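Local coordinates for protein formiminotetrahydrofolate cyclodeaminase (Thermotoga maritima, PDB 1O5H) that probably catalyses the cyclisation of 5-formiminotetrahydrofolate to 5,10-methenyltetrahydrofolate with release of ammonia, a step in folate-linked one-carbon metabolism, at residues F96-K101 / L114-S119; E52-F57 / S148-A153. One frame throughout, in Å; residues are numbered along the deposited sequence.

In the fold
Both contacts in this all-helical chain pair antiparallel helices, with the same 155° between segment axes, yet their chemistry differs. Interaction 1 joins helix 68-100 to its successor, helix 107-141, near the surface: two buried residues of 114-119 receive one valine, and an exposed salt bridge lies beside it. Interaction 2 joins helices 36-56 and 147-172, far apart in sequence, in a fully buried contact without a direct hydrogen bond, where a carboxylate instead turns to the second subunit. The two share no helix; the centres of interactions 1 and 2 are 34 Å apart, on opposite sides of the chain's centre.

Interaction 1: F96-K101 / L114-S119; sequences FEKVMK and LKEAAS
Lys98 and Glu116 reach toward each other across the gap between two antiparallel helices, and their meeting illustrates how an exposed ion pair can flank an apolar seam. The lysine bond to CB already points at segment 114-119, and CG lies anti to the backbone N (chi1 -163°), from which the chain runs on fully extended. Contact begins at Lys98 CD, 3.6 Å from Glu116 OE1; CE keeps alongside the same oxygen. At the tip, Lys98 NZ donates to Glu116 OE1 over 2.8 Å, the one hydrogen bond across the segments, and stays 3.5 Å from Glu116 OE2. The ammonium approaches OE1 on its syn side but 29° out of the carboxylate plane, a lopsided salt bridge. Glu116 is itself extended beyond CG, and the two side chains cross obliquely.

Beneath this pair, Val99 splits its two methyls between neighbours. Val99 CG2 rests over the backbone of the next helix, 3.6 Å from Leu114 N, and touches Ala117 CB at 3.9 Å. Val99 CG1 looks instead to Leu114 CD2 at 4.1 Å, the valine and leucine side chains being roughly perpendicular. Leu114 also packs on Glu174 and Ile175, and Ala117 on Asn171 of helix 147-172; Val99 thus packs on two buried residues, Leu114 and Ala117. The segment axes approach to 9.0 Å. Such an arrangement is typical of an antiparallel helical hairpin, here formed by helices 68-100 and 107-141 close to their short connection.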
# COMPACT_ATOMS: atom_id res chain seq x y z
N PHE A 96 -18.68 9.92 2.00
CA PHE A 96 -18.52 10.84 0.87
C PHE A 96 -19.84 11.15 0.21
O PHE A 96 -20.07 12.28 -0.17
CB PHE A 96 -17.56 10.29 -0.18
CG PHE A 96 -17.17 11.30 -1.23
CD1 PHE A 96 -18.09 11.69 -2.22
CD2 PHE A 96 -15.87 11.86 -1.23
CE1 PHE A 96 -17.73 12.64 -3.19
CE2 PHE A 96 -15.49 12.81 -2.20
CZ PHE A 96 -16.43 13.20 -3.19
N GLU A 97 -20.68 10.13 0.05
CA GLU A 97 -22.02 10.34 -0.52
C GLU A 97 -22.79 11.31 0.32
O GLU A 97 -23.32 12.29 -0.19
CB GLU A 97 -22.82 9.04 -0.60
CG GLU A 97 -22.14 7.88 -1.33
CD GLU A 97 -22.07 8.04 -2.84
OE1 GLU A 97 -22.58 9.05 -3.38
OE2 GLU A 97 -21.50 7.13 -3.50
N LYS A 98 -22.85 11.04 1.61
CA LYS A 98 -23.55 11.88 2.56
C LYS A 98 -23.08 13.35 2.56
O LYS A 98 -23.90 14.25 2.54
CB LYS A 98 -23.43 11.27 3.94
CG LYS A 98 -24.42 11.80 4.91
CD LYS A 98 -24.12 11.33 6.32
CE LYS A 98 -25.20 11.82 7.28
NZ LYS A 98 -25.06 11.22 8.63
N VAL A 99 -21.77 13.59 2.55
CA VAL A 99 -21.23 14.96 2.43
C VAL A 99 -21.63 15.63 1.10
O VAL A 99 -22.20 16.72 1.10
CB VAL A 99 -19.69 15.02 2.62
CG1 VAL A 99 -19.08 16.33 2.05
CG2 VAL A 99 -19.34 14.87 4.09
N MSE A 100 -21.34 14.97 -0.03
CA MSE A 100 -21.69 15.49 -1.35
C MSE A 100 -23.20 15.74 -1.40
O MSE A 100 -23.62 16.80 -1.87
CB MSE A 100 -21.22 14.55 -2.46
CG MSE A 100 -21.57 14.95 -3.90
SE MSE A 100 -23.18 14.01 -4.64
CE MSE A 100 -24.59 15.59 -4.91
N LYS A 101 -23.99 14.79 -0.89
CA LYS A 101 -25.46 14.96 -0.84
C LYS A 101 -25.90 15.85 0.31
O LYS A 101 -26.94 15.63 0.93
CB LYS A 101 -26.18 13.61 -0.77
N LEU A 114 -19.59 16.37 7.38
CA LEU A 114 -18.16 16.60 7.33
C LEU A 114 -17.42 15.98 8.53
O LEU A 114 -16.36 15.39 8.35
CB LEU A 114 -17.88 18.09 7.21
CG LEU A 114 -18.11 18.74 5.85
CD1 LEU A 114 -18.24 20.23 6.08
CD2 LEU A 114 -16.95 18.43 4.90
N LYS A 115 -18.01 16.07 9.72
CA LYS A 115 -17.41 15.51 10.93
C LYS A 115 -17.33 14.01 10.84
O LYS A 115 -16.28 13.41 11.07
CB LYS A 115 -18.18 15.89 12.20
CG LYS A 115 -17.89 17.31 12.71
CD LYS A 115 -18.75 17.64 13.92
CE LYS A 115 -18.92 19.14 14.10
NZ LYS A 115 -19.02 19.41 15.55
N GLU A 116 -18.45 13.39 10.49
CA GLU A 116 -18.49 11.94 10.37
C GLU A 116 -17.46 11.51 9.35
O GLU A 116 -16.68 10.61 9.61
CB GLU A 116 -19.86 11.44 9.95
CG GLU A 116 -20.86 11.43 11.09
CD GLU A 116 -22.24 10.99 10.66
OE1 GLU A 116 -22.42 10.64 9.47
OE2 GLU A 116 -23.16 10.99 11.52
N ALA A 117 -17.44 12.19 8.20
CA ALA A 117 -16.51 11.84 7.14
C ALA A 117 -15.06 11.91 7.60
O ALA A 117 -14.27 11.02 7.33
CB ALA A 117 -16.72 12.72 5.96
N ALA A 118 -14.72 12.96 8.33
CA ALA A 118 -13.37 13.10 8.81
C ALA A 118 -13.00 11.98 9.79
O ALA A 118 -11.84 11.62 9.91
CB ALA A 118 -13.23 14.45 9.46
N SER A 119 -14.00 11.40 10.46
CA SER A 119 -13.74 10.39 11.48
C SER A 119 -13.30 9.11 10.85
O SER A 119 -12.60 8.31 11.48
CB SER A 119 -14.97 10.10 12.34
OG SER A 119 -15.33 11.25 13.06

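Interaction 2: E52-F57 / S148-A153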
# COMPACT_ATOMS: atom_id res chain seq x y z
N GLU A 52 -0.38 -10.98 10.10
CA GLU A 52 -0.97 -12.24 10.46
C GLU A 52 -0.13 -13.42 9.94
O GLU A 52 0.08 -14.41 10.67
CB GLU A 52 -2.39 -12.32 9.94
CG GLU A 52 -3.17 -13.45 10.57
CD GLU A 52 -4.63 -13.47 10.16
OE1 GLU A 52 -5.17 -12.42 9.79
OE2 GLU A 52 -5.24 -14.55 10.24
N MSE A 53 0.36 -13.33 8.70
CA MSE A 53 1.17 -14.40 8.14
C MSE A 53 2.39 -14.66 8.98
O MSE A 53 2.64 -15.79 9.37
CB MSE A 53 1.58 -14.08 6.72
CG MSE A 53 2.72 -14.94 6.20
SE MSE A 53 2.98 -14.41 4.34
CE MSE A 53 4.72 -15.57 3.86
N VAL A 54 3.13 -13.61 9.29
CA VAL A 54 4.31 -13.74 10.13
C VAL A 54 3.95 -14.34 11.49
O VAL A 54 4.67 -15.21 12.00
CB VAL A 54 5.05 -12.40 10.29
CG1 VAL A 54 6.20 -12.55 11.25
CG2 VAL A 54 5.55 -11.87 8.92
N ALA A 55 2.83 -13.92 12.07
CA ALA A 55 2.44 -14.47 13.37
C ALA A 55 2.11 -15.96 13.28
O ALA A 55 2.50 -16.75 14.15
CB ALA A 55 1.29 -13.73 13.95
N ASN A 56 1.40 -16.35 12.22
CA ASN A 56 1.12 -17.76 11.99
C ASN A 56 2.37 -18.57 11.83
O ASN A 56 2.47 -19.64 12.43
CB ASN A 56 0.28 -17.94 10.74
CG ASN A 56 -1.19 -17.91 11.02
OD1 ASN A 56 -1.65 -18.39 12.07
ND2 ASN A 56 -1.96 -17.35 10.08
N PHE A 57 3.31 -18.08 11.04
CA PHE A 57 4.53 -18.80 10.84
C PHE A 57 5.44 -18.76 12.07
O PHE A 57 6.55 -19.28 12.03
CB PHE A 57 5.26 -18.27 9.63
CG PHE A 57 4.84 -18.90 8.35
CD1 PHE A 57 5.24 -20.19 8.03
CD2 PHE A 57 4.08 -18.19 7.42
CE1 PHE A 57 4.88 -20.77 6.83
CE2 PHE A 57 3.71 -18.77 6.20
CZ PHE A 57 4.12 -20.06 5.91
N SER A 148 11.38 -10.02 6.19
CA SER A 148 11.00 -9.31 4.97
C SER A 148 9.50 -8.99 5.00
O SER A 148 9.09 -7.85 4.77
CB SER A 148 11.36 -10.13 3.74
OG SER A 148 10.28 -10.95 3.37
N ASP A 149 8.67 -9.98 5.31
CA ASP A 149 7.24 -9.74 5.31
C ASP A 149 6.80 -8.75 6.37
O ASP A 149 5.90 -7.96 6.15
CB ASP A 149 6.47 -11.03 5.43
CG ASP A 149 6.61 -11.88 4.21
OD1 ASP A 149 6.58 -11.32 3.09
OD2 ASP A 149 6.76 -13.12 4.26
N THR A 150 7.43 -8.79 7.52
CA THR A 150 7.18 -7.78 8.52
C THR A 150 7.53 -6.39 8.01
O THR A 150 6.73 -5.45 8.17
CB THR A 150 8.00 -8.08 9.74
OG1 THR A 150 7.60 -9.37 10.25
CG2 THR A 150 7.67 -7.09 10.86
N LEU A 151 8.71 -6.26 7.41
CA LEU A 151 9.18 -4.98 6.92
C LEU A 151 8.21 -4.48 5.88
O LEU A 151 7.79 -3.34 5.91
CB LEU A 151 10.56 -5.12 6.29
CG LEU A 151 11.64 -4.19 6.81
CD1 LEU A 151 12.80 -4.28 5.90
CD2 LEU A 151 11.18 -2.72 6.95
N ASN A 152 7.83 -5.37 4.98
CA ASN A 152 6.92 -5.01 3.94
C ASN A 152 5.69 -4.45 4.58
O ASN A 152 5.17 -3.42 4.14
CB ASN A 152 6.58 -6.23 3.10
CG ASN A 152 7.70 -6.63 2.19
OD1 ASN A 152 8.74 -5.95 2.12
ND2 ASN A 152 7.49 -7.70 1.45
N ALA A 153 5.22 -5.12 5.63
CA ALA A 153 4.00 -4.68 6.27
C ALA A 153 4.21 -3.33 6.94
O ALA A 153 3.31 -2.49 6.93
CB ALA A 153 3.48 -5.69 7.21
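Val54 sits with both methyls against Thr150, the two side chains set nearly square to each other, in a worked case of close helix packing achieved with no hydrogen bond between the two segments. Thr150 OG1 lies 3.5 Å from Val54 CG2 and 3.6 Å from Val54 CG1, so the hydroxyl oxygen is straddled by the valine fork. Val54 CG2 also touches Asp149 CB at 3.7 Å, where the side chains meet aslant. The preceding residue, selenomethionine Met53, stretches out with all its torsions near 180°, which carries its CE methyl to the OD2 side of Asp149; this pair is likewise inclined and is a van der Waals neighbourhood. The other carboxylate oxygen, OD1, accepts a hydrogen bond from Gly36 N of the second subunit, which would help hold the Asp149 group in its orientation.

Around the contact, Leu146 covers Met53 and Val54, while Leu135 and Leu206 pack against Thr150. The segment axes come within 9.5 Å. Buried and antiparallel, with Asp149 bonded to the second subunit, the arrangement is characteristic of a helical-bundle core that runs directly into a dimer interface, here through helices 36-56 and 147-172.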